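Local structure of uncharacterized protein (Pseudomonas syringae pv. tomato, 3K4I) at residues A26-A31 and E188-A193; G39-I44 and C178-Q183. The protein is of unknown function but has the fold of the Aldolase/RraA family and assembles here as a trimer. All blocks are in the same frame, centred on the assembly; numbering follows the deposited sequence.

Interaction 1. Residues A26-A31 and E188-A193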
loop_
_atom_site.group_PDB
_atom_site.type_symbol
_atom_site.label_atom_id
_atom_site.label_comp_id
_atom_site.label_asym_id
_atom_site.label_seq_id
_atom_site.Cartn_x
_atom_site.Cartn_y
_atom_site.Cartn_z
ATOM N N ALA C 26 7.955 -14.772 -8.969
ATOM C CA ALA C 26 9.110 -14.470 -9.826
ATOM C C ALA C 26 9.582 -15.676 -10.643
ATOM O O ALA C 26 9.869 -15.543 -11.836
ATOM C CB ALA C 26 10.263 -13.853 -9.020
ATOM N N SER C 27 9.684 -16.857 -10.014
ATOM C CA SER C 27 10.129 -18.036 -10.735
ATOM C C SER C 27 9.153 -18.385 -11.866
ATOM O O SER C 27 9.571 -18.702 -12.982
ATOM C CB SER C 27 10.270 -19.231 -9.788
ATOM O OG SER C 27 10.922 -18.803 -8.596
ATOM N N LEU C 28 7.856 -18.312 -11.553
ATOM C CA LEU C 28 6.826 -18.661 -12.508
ATOM C C LEU C 28 6.807 -17.680 -13.660
ATOM O O LEU C 28 6.685 -18.082 -14.809
ATOM C CB LEU C 28 5.455 -18.725 -11.834
ATOM C CG LEU C 28 5.372 -20.008 -10.982
ATOM C CD1 LEU C 28 4.292 -19.870 -9.954
ATOM C CD2 LEU C 28 5.146 -21.240 -11.885
ATOM N N SER C 29 6.997 -16.403 -13.332
ATOM C CA SER C 29 7.071 -15.360 -14.361
ATOM C C SER C 29 8.298 -15.537 -15.278
ATOM O O SER C 29 8.181 -15.447 -16.511
ATOM C CB SER C 29 7.085 -13.991 -13.703
ATOM O OG SER C 29 7.136 -12.965 -14.703
ATOM N N ASP C 30 9.455 -15.835 -14.699
ATOM C CA ASP C 30 10.677 -16.094 -15.511
ATOM C C ASP C 30 10.476 -17.318 -16.421
ATOM O O ASP C 30 10.892 -17.321 -17.583
ATOM C CB ASP C 30 11.905 -16.283 -14.597
ATOM C CG ASP C 30 12.305 -15.004 -13.866
ATOM O OD1 ASP C 30 11.682 -13.939 -14.087
ATOM O OD2 ASP C 30 13.235 -15.070 -13.011
ATOM N N ALA C 31 9.767 -18.329 -15.919
ATOM C CA ALA C 31 9.460 -19.524 -16.714
ATOM C C ALA C 31 8.538 -19.186 -17.888
ATOM O O ALA C 31 8.758 -19.615 -19.024
ATOM C CB ALA C 31 8.820 -20.597 -15.830
ATOM N N GLU C 188 4.598 -27.565 -17.785
ATOM C CA GLU C 188 5.880 -27.147 -18.323
ATOM C C GLU C 188 6.407 -25.895 -17.595
ATOM O O GLU C 188 7.593 -25.797 -17.322
ATOM C CB GLU C 188 5.764 -26.887 -19.832
ATOM C CG GLU C 188 7.041 -26.358 -20.513
ATOM C CD GLU C 188 8.191 -27.367 -20.555
ATOM O OE1 GLU C 188 7.954 -28.611 -20.464
ATOM O OE2 GLU C 188 9.353 -26.922 -20.679
ATOM N N VAL C 189 5.530 -24.935 -17.294
ATOM C CA VAL C 189 5.946 -23.715 -16.591
ATOM C C VAL C 189 6.430 -24.036 -15.167
ATOM O O VAL C 189 7.436 -23.507 -14.703
ATOM C CB VAL C 189 4.824 -22.661 -16.601
ATOM C CG1 VAL C 189 5.136 -21.534 -15.639
ATOM C CG2 VAL C 189 4.634 -22.164 -18.040
ATOM N N VAL C 190 5.737 -24.947 -14.507
ATOM C CA VAL C 190 6.105 -25.315 -13.152
ATOM C C VAL C 190 7.475 -26.016 -13.131
ATOM O O VAL C 190 8.309 -25.718 -12.275
ATOM C CB VAL C 190 4.996 -26.164 -12.473
ATOM C CG1 VAL C 190 5.514 -26.830 -11.184
ATOM C CG2 VAL C 190 3.801 -25.269 -12.171
ATOM N N LEU C 191 7.707 -26.908 -14.088
ATOM C CA LEU C 191 9.011 -27.532 -14.278
ATOM C C LEU C 191 10.124 -26.493 -14.515
ATOM O O LEU C 191 11.188 -26.544 -13.878
ATOM C CB LEU C 191 8.960 -28.539 -15.444
ATOM C CG LEU C 191 10.200 -29.366 -15.782
ATOM C CD1 LEU C 191 10.453 -30.411 -14.688
ATOM C CD2 LEU C 191 10.015 -30.063 -17.124
ATOM N N ARG C 192 9.866 -25.523 -15.397
ATOM C CA ARG C 192 10.865 -24.499 -15.656
ATOM C C ARG C 192 11.117 -23.599 -14.431
ATOM O O ARG C 192 12.272 -23.252 -14.141
ATOM C CB ARG C 192 10.469 -23.652 -16.883
ATOM C CG ARG C 192 10.671 -24.421 -18.183
ATOM C CD ARG C 192 10.112 -23.667 -19.368
ATOM N NE ARG C 192 10.301 -24.429 -20.604
ATOM C CZ ARG C 192 10.886 -23.956 -21.702
ATOM N NH1 ARG C 192 11.312 -22.698 -21.751
ATOM N NH2 ARG C 192 11.020 -24.748 -22.762
ATOM N N ALA C 193 10.050 -23.275 -13.694
ATOM C CA ALA C 193 10.145 -22.415 -12.525
ATOM C C ALA C 193 10.992 -23.082 -11.451
ATOM O O ALA C 193 11.779 -22.439 -10.783
ATOM C CB ALA C 193 8.746 -22.072 -11.962
#

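Interaction 2. Residues G39-I44 and C178-Q183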
loop_
_atom_site.group_PDB
_atom_site.type_symbol
_atom_site.label_atom_id
_atom_site.label_comp_id
_atom_site.label_asym_id
_atom_site.label_seq_id
_atom_site.Cartn_x
_atom_site.Cartn_y
_atom_site.Cartn_z
ATOM N N GLY C 39 2.926 -12.941 -17.821
ATOM C CA GLY C 39 1.894 -13.469 -16.930
ATOM C C GLY C 39 1.473 -12.541 -15.813
ATOM O O GLY C 39 0.485 -12.792 -15.160
ATOM N N GLY C 40 2.219 -11.468 -15.579
ATOM C CA GLY C 40 1.918 -10.598 -14.422
ATOM C C GLY C 40 0.748 -9.666 -14.616
ATOM O O GLY C 40 0.524 -9.168 -15.724
ATOM N N LEU C 41 -0.012 -9.462 -13.543
ATOM C CA LEU C 41 -1.144 -8.531 -13.548
ATOM C C LEU C 41 -0.723 -7.237 -12.837
ATOM O O LEU C 41 -0.830 -7.114 -11.607
ATOM C CB LEU C 41 -2.368 -9.182 -12.869
ATOM C CG LEU C 41 -2.920 -10.465 -13.537
ATOM C CD1 LEU C 41 -4.127 -10.960 -12.790
ATOM C CD2 LEU C 41 -3.346 -10.170 -14.968
ATOM N N PRO C 42 -0.239 -6.233 -13.601
ATOM C CA PRO C 42 0.357 -5.099 -12.862
ATOM C C PRO C 42 -0.722 -4.305 -12.125
ATOM O O PRO C 42 -1.828 -4.205 -12.612
ATOM C CB PRO C 42 1.023 -4.258 -13.956
ATOM C CG PRO C 42 0.279 -4.617 -15.206
ATOM C CD PRO C 42 -0.239 -6.025 -15.058
ATOM N N GLY C 43 -0.393 -3.809 -10.940
ATOM C CA GLY C 43 -1.357 -3.048 -10.173
ATOM C C GLY C 43 -2.287 -3.850 -9.294
ATOM O O GLY C 43 -2.974 -3.269 -8.480
ATOM N N ILE C 44 -2.302 -5.183 -9.434
ATOM C CA ILE C 44 -3.150 -6.014 -8.575
ATOM C C ILE C 44 -2.318 -6.501 -7.369
ATOM O O ILE C 44 -1.574 -7.481 -7.459
ATOM C CB ILE C 44 -3.882 -7.166 -9.336
ATOM C CG1 ILE C 44 -4.754 -6.601 -10.469
ATOM C CG2 ILE C 44 -4.787 -7.980 -8.347
ATOM C CD1 ILE C 44 -5.669 -7.582 -11.174
ATOM N N CYS C 178 0.308 -11.005 -8.668
ATOM C CA CYS C 178 -0.377 -12.189 -9.239
ATOM C C CYS C 178 0.141 -12.530 -10.651
ATOM O O CYS C 178 0.324 -11.649 -11.509
ATOM C CB CYS C 178 -1.871 -11.953 -9.319
ATOM S SG CYS C 178 -2.612 -11.182 -7.820
ATOM N N VAL C 179 0.307 -13.821 -10.895
ATOM C CA VAL C 179 0.761 -14.355 -12.199
ATOM C C VAL C 179 -0.280 -15.334 -12.754
ATOM O O VAL C 179 -0.835 -16.166 -11.998
ATOM C CB VAL C 179 2.115 -15.090 -12.075
ATOM C CG1 VAL C 179 2.556 -15.686 -13.397
ATOM C CG2 VAL C 179 3.195 -14.169 -11.549
ATOM N N VAL C 180 -0.572 -15.215 -14.052
ATOM C CA VAL C 180 -1.518 -16.112 -14.755
ATOM C C VAL C 180 -0.706 -17.081 -15.605
ATOM O O VAL C 180 0.088 -16.666 -16.472
ATOM C CB VAL C 180 -2.464 -15.353 -15.736
ATOM C CG1 VAL C 180 -3.428 -16.333 -16.435
ATOM C CG2 VAL C 180 -3.204 -14.210 -15.000
ATOM N N VAL C 181 -0.876 -18.376 -15.351
ATOM C CA VAL C 181 -0.189 -19.395 -16.112
ATOM C C VAL C 181 -1.216 -20.119 -16.983
ATOM O O VAL C 181 -2.122 -20.778 -16.451
ATOM C CB VAL C 181 0.513 -20.433 -15.162
ATOM C CG1 VAL C 181 1.175 -21.578 -15.959
ATOM C CG2 VAL C 181 1.531 -19.754 -14.252
ATOM N N PRO C 182 -1.072 -20.050 -18.324
ATOM C CA PRO C 182 -2.061 -20.745 -19.152
ATOM C C PRO C 182 -2.132 -22.243 -18.834
ATOM O O PRO C 182 -1.098 -22.896 -18.661
ATOM C CB PRO C 182 -1.542 -20.550 -20.581
ATOM C CG PRO C 182 -0.766 -19.191 -20.502
ATOM C CD PRO C 182 -0.070 -19.329 -19.137
ATOM N N GLN C 183 -3.349 -22.752 -18.742
ATOM C CA GLN C 183 -3.546 -24.144 -18.331
ATOM C C GLN C 183 -2.823 -25.139 -19.251
ATOM O O GLN C 183 -2.272 -26.164 -18.776
ATOM C CB GLN C 183 -5.045 -24.480 -18.202
ATOM C CG GLN C 183 -5.896 -24.310 -19.460
ATOM C CD GLN C 183 -7.344 -24.124 -19.103
ATOM O OE1 GLN C 183 -8.121 -25.063 -19.114
ATOM N NE2 GLN C 183 -7.723 -22.897 -18.777
HETATM O O HOH W 1 0.001 -8.409 -9.559
#

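Interaction 1. Residues A26-A31 and E188-A193
Ala31 and Ala193 bring the two helices together. The axes of segments 26-31 and 188-193 approach to 8.0 Å. Their crossing angle is 115°. Ala31 CB rests on Val189 O, 3.4 Å away, and on the CB of Arg192. Its other backbone neighbour is Ala193 N. The reverse contact is similar. Ala193 CB lies 3.6 Å from Ser27 O and also touches Ser27 CB. Both carbonyls are already used inside their helices: Val189 O accepts from Ala193 N, and Ser27 O from Ala31 N. The methyl groups therefore rest against oxygens that already have a donor.

Leu28 fills the side of the crossing. Its CG stands anti to the carbonyl carbon (chi1 -74°), and from there CD2 swings towards the other helix. CD2 meets Ala193 CB at 3.7 Å. It also reaches Val189 CG1, at 3.8 Å. The Leu28 and Val189 side chains cross at about a right angle. Helix 25-33 and helix 186-207 thus pack here beside strand 170-174, whose Val172 touches Leu28.

Polar groups lie further out. Arg192 offers only its CB to Ala31 and then runs extended from CG to NE. NE donates to Glu188 OE2 at 2.7 Å in an almost straight bond. The acceptor lies in the guanidinium plane, and the anti lone pair of OE2 is used. NH1 bonds to Ser34 OG, which also bonds to Ala31 O. Ser27 OG is hydrogen-bonded to Glu197, and a bound magnesium ion lies about 4 Å from the Ser27 side chain.

The crossing itself is thus apolar and largely buried. The alanines permit the close backbone approach, Leu28 and Val189 fill the flank, and the charged groups pair around it.

Interaction 2. Residues G39-I44 and C178-Q183
Gly39 O accepts from Val180 N at 2.9 Å, and Cys178 O accepts from Leu41 N at 3.0 Å. The two bonds enclose Gly40 and Val179, a non-hydrogen-bonded antiparallel pair with CA atoms 4.5 Å apart. Each oxygen also receives a CA-H contact, from Val179 CA to Gly39 O and from Gly40 CA to Cys178 O.

A water continues the pairing where the two segments part. It accepts from Cys178 N at 2.8 Å. It is placed to donate to Leu41 O and Ile44 O, although other acceptors compete for its protons. Leu41 O also accepts from Ile44 N, at 3.3 Å. Gly40 N is satisfied by Gln143 OE1 of the second subunit.

The side chains add apolar cover. Leu41 CG meets Val180 CG2 at 4.0 Å. Cys178 SG stands anti to its carbonyl carbon (chi1 -44°), which brings it within 3.9 Å of Ile44 CG2. Ile163 touches both Leu41 and Val180.

Leu41 to Ile44 form a type II turn, with Gly43 at its third position. The whole is a single antiparallel bridge, by which a loop pairs with the edge of strand 177-181 opposite its hairpin partner, strand 170-174.

Overall arrangement
The loop of chain closed by interaction 1 contains both segments of interaction 2. The order is 26-31, 39-44, 178-183, 188-193. Helix 25-33 leads into the loop of interaction 2, and strand 177-181 is followed by helix 186-207. The two contacts therefore join the same two parts of the chain, one early and one late. Their centres are 12 Å apart. They touch directly, with Val189 CB 3.9 Å from Val181 CG1. Helix 25-33 packs on strand 177-181 through Leu32, so the helix pair lies against the sheet. Both contacts also meet the second subunit, which places this junction at the trimer interface.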